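Local coordinates for mitochondrial antiviral signaling protein (MAVS) (Equus caballus, PDB 4O9L) that carries a caspase recruitment domain through which this antiviral adaptor probably assembles into prion-like filaments that relay innate immune signals, at residues A[39-44]-A[66-71]; A[31-36]-A[79-84]; A[46-51]-A[55-60]. The protein carries 1 engineered substitution. One frame throughout, in Å; residues are numbered along the deposited sequence.

Contact 1: residues A[39-44]-A[66-71]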
loop_
_atom_site.group_PDB
_atom_site.type_symbol
_atom_site.label_atom_id
_atom_site.label_comp_id
_atom_site.label_asym_id
_atom_site.label_seq_id
_atom_site.Cartn_x
_atom_site.Cartn_y
_atom_site.Cartn_z
ATOM N N THR A 39 4.260 -14.506 -1.432
ATOM C CA THR A 39 3.624 -15.072 -2.621
ATOM C C THR A 39 2.175 -15.423 -2.312
ATOM O O THR A 39 1.291 -15.239 -3.149
ATOM C CB THR A 39 4.352 -16.326 -3.126
ATOM O OG1 THR A 39 4.713 -17.147 -2.006
ATOM C CG2 THR A 39 5.611 -15.937 -3.890
ATOM N N SER A 40 1.945 -15.912 -1.095
ATOM C CA SER A 40 0.600 -16.187 -0.607
ATOM C C SER A 40 -0.267 -14.926 -0.541
ATOM O O SER A 40 -1.444 -14.955 -0.930
ATOM C CB SER A 40 0.658 -16.853 0.766
ATOM O OG SER A 40 -0.633 -16.912 1.348
ATOM N N ASP A 41 0.310 -13.828 -0.044
ATOM C CA ASP A 41 -0.362 -12.528 -0.044
ATOM C C ASP A 41 -0.764 -12.140 -1.473
ATOM O O ASP A 41 -1.906 -11.745 -1.726
ATOM C CB ASP A 41 0.568 -11.430 0.489
ATOM C CG ASP A 41 0.830 -11.530 1.982
ATOM O OD1 ASP A 41 0.088 -12.241 2.698
ATOM O OD2 ASP A 41 1.796 -10.869 2.430
ATOM N N GLN A 42 0.197 -12.231 -2.390
ATOM C CA GLN A 42 -0.021 -11.874 -3.787
ATOM C C GLN A 42 -1.182 -12.675 -4.342
ATOM O O GLN A 42 -2.099 -12.114 -4.939
ATOM C CB GLN A 42 1.232 -12.161 -4.617
ATOM C CG GLN A 42 2.460 -11.369 -4.208
ATOM C CD GLN A 42 2.483 -9.984 -4.818
ATOM O OE1 GLN A 42 1.538 -9.581 -5.499
ATOM N NE2 GLN A 42 3.572 -9.248 -4.587
ATOM N N ASP A 43 -1.133 -13.989 -4.132
ATOM C CA ASP A 43 -2.161 -14.898 -4.640
ATOM C C ASP A 43 -3.539 -14.493 -4.144
ATOM O O ASP A 43 -4.477 -14.383 -4.923
ATOM C CB ASP A 43 -1.867 -16.343 -4.218
ATOM C CG ASP A 43 -0.696 -16.948 -4.973
ATOM O OD1 ASP A 43 -0.309 -16.386 -6.020
ATOM O OD2 ASP A 43 -0.177 -17.995 -4.526
ATOM N N ARG A 44 -3.643 -14.271 -2.839
ATOM C CA ARG A 44 -4.905 -13.899 -2.211
ATOM C C ARG A 44 -5.428 -12.541 -2.690
ATOM O O ARG A 44 -6.627 -12.372 -2.940
ATOM C CB ARG A 44 -4.750 -13.892 -0.688
ATOM C CG ARG A 44 -5.978 -13.414 0.034
ATOM C CD ARG A 44 -5.822 -13.502 1.547
ATOM N NE ARG A 44 -4.735 -12.664 2.053
ATOM C CZ ARG A 44 -4.832 -11.357 2.298
ATOM N NH1 ARG A 44 -5.970 -10.710 2.072
ATOM N NH2 ARG A 44 -3.780 -10.690 2.764
ATOM N N ARG A 66 0.212 -3.469 6.042
ATOM C CA ARG A 66 0.503 -3.081 7.418
ATOM C C ARG A 66 1.010 -4.245 8.299
ATOM O O ARG A 66 1.733 -4.026 9.279
ATOM C CB ARG A 66 -0.754 -2.433 8.023
ATOM C CG ARG A 66 -0.597 -1.917 9.433
ATOM C CD ARG A 66 -1.946 -1.618 10.050
ATOM N NE ARG A 66 -1.820 -0.649 11.132
ATOM C CZ ARG A 66 -2.840 -0.187 11.844
ATOM N NH1 ARG A 66 -2.628 0.698 12.811
ATOM N NH2 ARG A 66 -4.070 -0.614 11.587
ATOM N N ARG A 67 0.648 -5.474 7.935
ATOM C CA ARG A 67 1.117 -6.670 8.637
ATOM C C ARG A 67 2.549 -7.080 8.254
ATOM O O ARG A 67 3.128 -7.979 8.868
ATOM C CB ARG A 67 0.186 -7.857 8.347
ATOM C CG ARG A 67 -1.226 -7.739 8.911
ATOM C CD ARG A 67 -2.041 -9.043 8.722
ATOM N NE ARG A 67 -2.871 -9.004 7.518
ATOM C CZ ARG A 67 -4.085 -8.462 7.470
ATOM N NH1 ARG A 67 -4.777 -8.465 6.330
ATOM N NH2 ARG A 67 -4.605 -7.922 8.567
ATOM N N ARG A 68 3.122 -6.446 7.237
ATOM C CA ARG A 68 4.420 -6.898 6.725
ATOM C C ARG A 68 5.571 -5.935 7.012
ATOM O O ARG A 68 5.392 -4.709 7.041
ATOM C CB ARG A 68 4.341 -7.166 5.211
ATOM C CG ARG A 68 3.301 -8.224 4.804
ATOM C CD ARG A 68 3.677 -9.613 5.304
ATOM N NE ARG A 68 2.689 -10.618 4.902
ATOM C CZ ARG A 68 1.940 -11.324 5.748
ATOM N NH1 ARG A 68 1.060 -12.212 5.284
ATOM N NH2 ARG A 68 2.079 -11.155 7.060
ATOM N N ASN A 69 6.757 -6.505 7.199
ATOM C CA ASN A 69 7.990 -5.738 7.360
ATOM C C ASN A 69 8.198 -4.672 6.285
ATOM O O ASN A 69 8.096 -4.961 5.084
ATOM C CB ASN A 69 9.195 -6.700 7.345
ATOM C CG ASN A 69 10.533 -5.970 7.171
ATOM O OD1 ASN A 69 10.967 -5.665 6.044
ATOM N ND2 ASN A 69 11.200 -5.701 8.290
ATOM N N GLY A 70 8.480 -3.441 6.716
ATOM C CA GLY A 70 8.934 -2.387 5.823
ATOM C C GLY A 70 7.979 -1.984 4.713
ATOM O O GLY A 70 8.412 -1.506 3.657
ATOM N N TRP A 71 6.683 -2.167 4.955
ATOM C CA TRP A 71 5.665 -1.901 3.945
ATOM C C TRP A 71 5.655 -0.459 3.460
ATOM O O TRP A 71 5.314 -0.202 2.307
ATOM C CB TRP A 71 4.272 -2.267 4.466
ATOM C CG TRP A 71 3.775 -1.383 5.582
ATOM C CD1 TRP A 71 3.957 -1.578 6.922
ATOM C CD2 TRP A 71 2.974 -0.195 5.451
ATOM N NE1 TRP A 71 3.332 -0.573 7.636
ATOM C CE2 TRP A 71 2.726 0.286 6.760
ATOM C CE3 TRP A 71 2.466 0.521 4.360
ATOM C CZ2 TRP A 71 1.980 1.442 7.000
ATOM C CZ3 TRP A 71 1.724 1.669 4.598
ATOM C CH2 TRP A 71 1.486 2.117 5.907
#

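Contact 2: residues A[31-36]-A[79-84]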
loop_
_atom_site.group_PDB
_atom_site.type_symbol
_atom_site.label_atom_id
_atom_site.label_comp_id
_atom_site.label_asym_id
_atom_site.label_seq_id
_atom_site.Cartn_x
_atom_site.Cartn_y
_atom_site.Cartn_z
ATOM N N LEU A 31 0.697 -4.607 -7.274
ATOM C CA LEU A 31 1.015 -5.828 -6.511
ATOM C C LEU A 31 2.428 -6.426 -6.724
ATOM O O LEU A 31 3.127 -6.691 -5.744
ATOM C CB LEU A 31 -0.053 -6.917 -6.717
ATOM C CG LEU A 31 -1.396 -6.779 -6.000
ATOM C CD1 LEU A 31 -2.343 -7.913 -6.403
ATOM C CD2 LEU A 31 -1.205 -6.774 -4.486
ATOM N N PRO A 32 2.851 -6.641 -7.992
ATOM C CA PRO A 32 4.148 -7.304 -8.169
ATOM C C PRO A 32 5.326 -6.456 -7.685
ATOM O O PRO A 32 6.419 -7.001 -7.500
ATOM C CB PRO A 32 4.246 -7.498 -9.692
ATOM C CG PRO A 32 2.865 -7.270 -10.223
ATOM C CD PRO A 32 2.237 -6.302 -9.291
ATOM N N TYR A 33 5.126 -5.151 -7.504
ATOM C CA TYR A 33 6.212 -4.282 -7.048
ATOM C C TYR A 33 6.389 -4.272 -5.530
ATOM O O TYR A 33 7.438 -3.868 -5.026
ATOM C CB TYR A 33 6.005 -2.846 -7.550
ATOM C CG TYR A 33 6.148 -2.696 -9.043
ATOM C CD1 TYR A 33 7.405 -2.714 -9.644
ATOM C CD2 TYR A 33 5.031 -2.545 -9.855
ATOM C CE1 TYR A 33 7.542 -2.580 -11.025
ATOM C CE2 TYR A 33 5.159 -2.404 -11.233
ATOM C CZ TYR A 33 6.416 -2.428 -11.806
ATOM O OH TYR A 33 6.548 -2.291 -13.164
ATOM N N LEU A 34 5.357 -4.701 -4.804
ATOM C CA LEU A 34 5.371 -4.655 -3.345
ATOM C C LEU A 34 6.113 -5.864 -2.795
ATOM O O LEU A 34 5.498 -6.871 -2.444
ATOM C CB LEU A 34 3.931 -4.606 -2.805
ATOM C CG LEU A 34 3.161 -3.339 -3.213
ATOM C CD1 LEU A 34 1.651 -3.520 -3.062
ATOM C CD2 LEU A 34 3.619 -2.131 -2.399
ATOM N N SER A 35 7.439 -5.763 -2.731
ATOM C CA SER A 35 8.296 -6.892 -2.363
ATOM C C SER A 35 8.092 -7.375 -0.926
ATOM O O SER A 35 8.606 -8.428 -0.542
ATOM C CB SER A 35 9.774 -6.550 -2.621
ATOM O OG SER A 35 10.198 -5.433 -1.840
ATOM N N CYS A 36 7.350 -6.610 -0.126
ATOM C CA CYS A 36 7.115 -6.990 1.261
ATOM C C CYS A 36 5.996 -8.003 1.376
ATOM O O CYS A 36 5.882 -8.669 2.393
ATOM C CB CYS A 36 6.805 -5.779 2.144
ATOM S SG CYS A 36 5.259 -4.944 1.731
ATOM N N LEU A 79 4.834 2.807 -5.687
ATOM C CA LEU A 79 4.105 3.955 -6.223
ATOM C C LEU A 79 4.909 4.644 -7.331
ATOM O O LEU A 79 4.363 4.990 -8.379
ATOM C CB LEU A 79 3.716 4.936 -5.105
ATOM C CG LEU A 79 2.597 4.408 -4.195
ATOM C CD1 LEU A 79 2.495 5.205 -2.874
ATOM C CD2 LEU A 79 1.263 4.411 -4.943
ATOM N N ARG A 80 6.205 4.832 -7.104
ATOM C CA ARG A 80 7.083 5.397 -8.127
ATOM C C ARG A 80 7.107 4.517 -9.370
ATOM O O ARG A 80 7.049 5.005 -10.504
ATOM C CB ARG A 80 8.508 5.560 -7.576
ATOM C CG ARG A 80 8.629 6.652 -6.520
ATOM C CD ARG A 80 9.954 6.578 -5.801
ATOM N NE ARG A 80 10.086 7.623 -4.786
ATOM C CZ ARG A 80 10.941 7.562 -3.770
ATOM N NH1 ARG A 80 11.718 6.494 -3.620
ATOM N NH2 ARG A 80 11.005 8.556 -2.898
ATOM N N ALA A 81 7.181 3.210 -9.161
ATOM C CA ALA A 81 7.259 2.275 -10.285
ATOM C C ALA A 81 5.964 2.216 -11.107
ATOM O O ALA A 81 5.957 1.757 -12.254
ATOM C CB ALA A 81 7.650 0.900 -9.791
ATOM N N CYS A 82 4.865 2.686 -10.518
ATOM C CA CYS A 82 3.561 2.655 -11.169
ATOM C C CYS A 82 3.065 4.049 -11.522
ATOM O O CYS A 82 1.851 4.260 -11.576
ATOM C CB CYS A 82 2.514 1.970 -10.270
ATOM S SG CYS A 82 2.807 0.203 -10.023
ATOM N N GLU A 83 3.992 4.990 -11.729
ATOM C CA GLU A 83 3.657 6.331 -12.234
ATOM C C GLU A 83 2.751 7.105 -11.280
ATOM O O GLU A 83 1.806 7.778 -11.702
ATOM C CB GLU A 83 3.002 6.235 -13.613
ATOM C CG GLU A 83 3.891 5.566 -14.629
ATOM C CD GLU A 83 3.312 5.514 -16.026
ATOM O OE1 GLU A 83 3.614 6.425 -16.835
ATOM O OE2 GLU A 83 2.557 4.560 -16.311
ATOM N N LEU A 84 3.051 6.986 -9.992
ATOM C CA LEU A 84 2.324 7.685 -8.935
ATOM C C LEU A 84 3.330 8.284 -7.945
ATOM O O LEU A 84 3.174 8.164 -6.719
ATOM C CB LEU A 84 1.330 6.734 -8.247
ATOM C CG LEU A 84 0.104 6.340 -9.093
ATOM C CD1 LEU A 84 -0.654 5.165 -8.472
ATOM C CD2 LEU A 84 -0.855 7.519 -9.319
#

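Contact 3: residues A[46-51]-A[55-60]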
loop_
_atom_site.group_PDB
_atom_site.type_symbol
_atom_site.label_atom_id
_atom_site.label_comp_id
_atom_site.label_asym_id
_atom_site.label_seq_id
_atom_site.Cartn_x
_atom_site.Cartn_y
_atom_site.Cartn_z
ATOM N N ARG A 46 -4.716 -10.964 -5.613
ATOM C CA ARG A 46 -5.184 -11.060 -7.002
ATOM C C ARG A 46 -6.583 -11.677 -7.082
ATOM O O ARG A 46 -7.433 -11.213 -7.858
ATOM C CB ARG A 46 -4.201 -11.833 -7.886
ATOM C CG ARG A 46 -2.940 -11.045 -8.239
ATOM C CD ARG A 46 -2.119 -11.734 -9.334
ATOM N NE ARG A 46 -1.991 -13.173 -9.121
ATOM C CZ ARG A 46 -0.990 -13.757 -8.466
ATOM N NH1 ARG A 46 -0.965 -15.077 -8.333
ATOM N NH2 ARG A 46 -0.018 -13.025 -7.942
ATOM N N ALA A 47 -6.827 -12.700 -6.266
ATOM C CA ALA A 47 -8.135 -13.348 -6.232
ATOM C C ALA A 47 -9.184 -12.429 -5.589
ATOM O O ALA A 47 -10.342 -12.412 -6.003
ATOM C CB ALA A 47 -8.060 -14.676 -5.506
ATOM N N THR A 48 -8.771 -11.652 -4.590
ATOM C CA THR A 48 -9.658 -10.651 -3.985
ATOM C C THR A 48 -10.060 -9.585 -5.012
ATOM O O THR A 48 -11.237 -9.204 -5.115
ATOM C CB THR A 48 -8.983 -9.952 -2.786
ATOM O OG1 THR A 48 -8.577 -10.936 -1.828
ATOM C CG2 THR A 48 -9.931 -8.971 -2.123
ATOM N N TYR A 49 -9.074 -9.098 -5.761
ATOM C CA TYR A 49 -9.327 -8.129 -6.819
ATOM C C TYR A 49 -10.390 -8.638 -7.784
ATOM O O TYR A 49 -11.347 -7.924 -8.097
ATOM C CB TYR A 49 -8.037 -7.794 -7.589
ATOM C CG TYR A 49 -8.260 -6.765 -8.678
ATOM C CD1 TYR A 49 -8.157 -5.404 -8.406
ATOM C CD2 TYR A 49 -8.600 -7.155 -9.970
ATOM C CE1 TYR A 49 -8.381 -4.462 -9.393
ATOM C CE2 TYR A 49 -8.826 -6.221 -10.963
ATOM C CZ TYR A 49 -8.711 -4.876 -10.672
ATOM O OH TYR A 49 -8.937 -3.951 -11.667
ATOM N N GLU A 50 -10.219 -9.865 -8.261
ATOM C CA GLU A 50 -11.127 -10.403 -9.270
ATOM C C GLU A 50 -12.577 -10.357 -8.790
ATOM O O GLU A 50 -13.480 -9.988 -9.545
ATOM C CB GLU A 50 -10.743 -11.836 -9.648
ATOM C CG GLU A 50 -11.692 -12.462 -10.671
ATOM C CD GLU A 50 -11.283 -13.870 -11.066
ATOM O OE1 GLU A 50 -10.096 -14.076 -11.391
ATOM O OE2 GLU A 50 -12.145 -14.774 -11.052
ATOM N N ARG A 51 -12.779 -10.695 -7.517
ATOM C CA ARG A 51 -14.113 -10.784 -6.938
ATOM C C ARG A 51 -14.703 -9.426 -6.528
ATOM O O ARG A 51 -15.867 -9.126 -6.829
ATOM C CB ARG A 51 -14.099 -11.746 -5.735
ATOM C CG ARG A 51 -15.465 -11.944 -5.092
ATOM C CD ARG A 51 -15.494 -13.166 -4.170
ATOM N NE ARG A 51 -16.841 -13.377 -3.644
ATOM C CZ ARG A 51 -17.310 -14.540 -3.214
ATOM N NH1 ARG A 51 -16.535 -15.617 -3.239
ATOM N NH2 ARG A 51 -18.554 -14.617 -2.748
ATOM N N GLN A 55 -11.558 -0.876 -5.706
ATOM C CA GLN A 55 -11.795 -0.023 -4.551
ATOM C C GLN A 55 -11.777 -0.804 -3.228
ATOM O O GLN A 55 -11.065 -0.428 -2.300
ATOM C CB GLN A 55 -13.103 0.750 -4.743
ATOM C CG GLN A 55 -13.538 1.593 -3.562
ATOM C CD GLN A 55 -14.895 2.238 -3.792
ATOM O OE1 GLN A 55 -15.938 1.594 -3.635
ATOM N NE2 GLN A 55 -14.889 3.511 -4.174
ATOM N N ASP A 56 -12.528 -1.902 -3.144
ATOM C CA ASP A 56 -12.531 -2.702 -1.920
ATOM C C ASP A 56 -11.208 -3.432 -1.697
ATOM O O ASP A 56 -10.764 -3.574 -0.553
ATOM C CB ASP A 56 -13.705 -3.688 -1.895
ATOM C CG ASP A 56 -15.041 -3.000 -1.646
ATOM O OD1 ASP A 56 -15.064 -1.985 -0.918
ATOM O OD2 ASP A 56 -16.069 -3.478 -2.171
ATOM N N THR A 57 -10.578 -3.878 -2.782
ATOM C CA THR A 57 -9.299 -4.592 -2.689
ATOM C C THR A 57 -8.170 -3.655 -2.260
ATOM O O THR A 57 -7.221 -4.060 -1.583
ATOM C CB THR A 57 -8.960 -5.296 -4.019
ATOM O OG1 THR A 57 -10.084 -6.096 -4.404
ATOM C CG2 THR A 57 -7.741 -6.199 -3.868
ATOM N N LEU A 58 -8.289 -2.389 -2.631
ATOM C CA LEU A 58 -7.320 -1.403 -2.199
ATOM C C LEU A 58 -7.362 -1.248 -0.673
ATOM O O LEU A 58 -6.315 -1.124 -0.026
ATOM C CB LEU A 58 -7.576 -0.073 -2.910
ATOM C CG LEU A 58 -6.503 0.994 -2.738
ATOM C CD1 LEU A 58 -5.163 0.491 -3.261
ATOM C CD2 LEU A 58 -6.927 2.276 -3.457
ATOM N N LEU A 59 -8.562 -1.267 -0.092
ATOM C CA LEU A 59 -8.686 -1.213 1.362
ATOM C C LEU A 59 -7.970 -2.418 1.972
ATOM O O LEU A 59 -7.186 -2.293 2.927
ATOM C CB LEU A 59 -10.155 -1.197 1.780
ATOM C CG LEU A 59 -10.928 0.097 1.491
ATOM C CD1 LEU A 59 -12.417 -0.091 1.710
ATOM C CD2 LEU A 59 -10.419 1.244 2.355
ATOM N N GLU A 60 -8.224 -3.590 1.398
ATOM C CA GLU A 60 -7.618 -4.817 1.890
ATOM C C GLU A 60 -6.101 -4.803 1.688
ATOM O O GLU A 60 -5.344 -5.326 2.511
ATOM C CB GLU A 60 -8.282 -6.031 1.226
ATOM C CG GLU A 60 -7.681 -7.382 1.602
ATOM C CD GLU A 60 -7.684 -7.648 3.096
ATOM O OE1 GLU A 60 -8.547 -7.099 3.825
ATOM O OE2 GLU A 60 -6.808 -8.423 3.545
#

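Contact 1: residues A[39-44]-A[66-71]
D41 and R68 hold this contact together and illustrate how a single well-aligned ion pair can tie a loop to the start of a helix. R68 presents its guanidinium side-on: NE donates to D41 OD2 at 2.6 Å, and NH1 donates to D41 OD1 at 2.8 Å. Each oxygen receives its proton on the syn lone pair, and the carboxylate and guanidinium planes lie only 12° apart, so the two bonds fix the rotation of both groups. NE meets its acceptor in the guanidinium plane, while the NH1 bond is tilted slightly from it. The R68 chain bends at its second torsion (chi2 -67°), turning NE and NH1 toward the helix. D41 OD2 also accepts from the backbone N of T38, just before the helix. That oxygen thus has two donors, R68 NE and T38 N, and these bonds should favour the charged form of the acid.

Beyond this buried carboxylate the contact is looser. R44 NH2 and R67 NH1 lie 4.3 Å apart, in two arginines both directed at E60 OE2, R44 NH1 in a salt bridge and R67 NH1 in a long, weak ion pair. R44 is also held by S64 through a hydrogen bond, whereas R67 is exposed.

R68 opens a type II turn to W71, with G70 at positive phi and at the N-cap of helix 71-81. The contact therefore connects the start of helix 39-66 to the loop leaving its far end, while W71 packs on helix 6-17.

Contact 2: residues A[31-36]-A[79-84]
Y33 and A81 bring the two backbones to within 7.4 Å, CA to CA, where a 3-10 turn (31-33) faces the last turn of helix 71-81. The tyrosine supplies a broad surface and the helix end supplies two small groups, the ring serving as a platform. Y33 CG lies beside the backbone N, anti to the carbonyl carbon (chi1 -68°), which points the ring at the helix end. A81 CB sits over one face of the Y33 ring in a CH-pi contact, 3.8 Å from the centroid and 18° off the normal, displaced toward the CD1 and CE1 rim. From the same side C82 SG comes in obliquely at the other rim, 3.5 Å from Y33 CD2, as a sulfur-aromatic contact. The helix ends here: C82 has left helical geometry, and a Schellman motif closes the helix, with E83 at positive phi as C-prime, L84 N bonded to L79 O and E83 N to R80 O. L79 O also accepts from C82 N, the two donors arriving from opposite faces of the carbonyl. Y33 also rests on A78. C82 touches I30 and the engineered R29 of helix 27-30, and E83 OE2 forms a salt bridge with R29.

Contact 3: residues A[46-51]-A[55-60]
T57 points its side chain at the backbone of T48 and Y49, where the two chain segments come closest (5.4 Å between the CA atoms of Y49 and T57). Its hydroxyl lies against the opposing backbone, with OG1 3.2 Å from Y49 CA and 3.4 Å from T48 O. The nearby Y49 N makes too poor an angle to T57 OG1 to count as a donor. The methyl T57 CG2 sits 3.7 Å from Y49 N and 4.1 Å from Y49 CB. T48 slides past T57 in the opposite direction, and its methyl CG2 lies 3.9 Å from T57 CG2.

Both threonines settle their hydroxyls within their own stretch of helix. T57 OG1 bonds to G53 O, and T48 OG1 to R44 O, one turn back in each case. With OG1 beside the backbone N (chi1 -56° in T48, -52° in T57), each CG2 is left extended away from that nitrogen, and the T48 methyl is thereby carried to T57.

A second shell steadies the tyrosine. Y49 CG is anti to its own N (chi1 -179°), and the ring, with T57 CB oblique to it, extends on to V27 and L28 of helix 27-30, while its OH is hydrogen-bonded to H26 NE2. T57 touches V27 as well, so that helix borders both partners. Farther out, the E60 side chain touches L45.

Helix 39-66 doubles back sharply around W52 to N54, so the two arms run roughly antiparallel: a tight helical hairpin, the kind of unit from which the antiparallel helix bundle of the caspase recruitment domain, a member of the death-fold superfamily, is built.

The three contacts show one bundle closed at successive chain separations. Contact 3 spans the shortest stretch, contact 1 encloses it, and contact 2 encloses both, bringing the loop before helix 39-66 to the end of helix 71-81. Contacts 1 and 3 share helix 39-66, have centres about 13 Å apart and are joined through E60, which faces the arginines of contact 1. Contacts 1 and 2, also about 13 Å apart between centres, meet where Q42 NE2 reaches L31 O. Contacts 2 and 3, with centres about 16 Å apart, touch through L31 and R46. Together they tie both ends and the middle of helix 39-66 and the end of helix 71-81 into the single caspase recruitment domain.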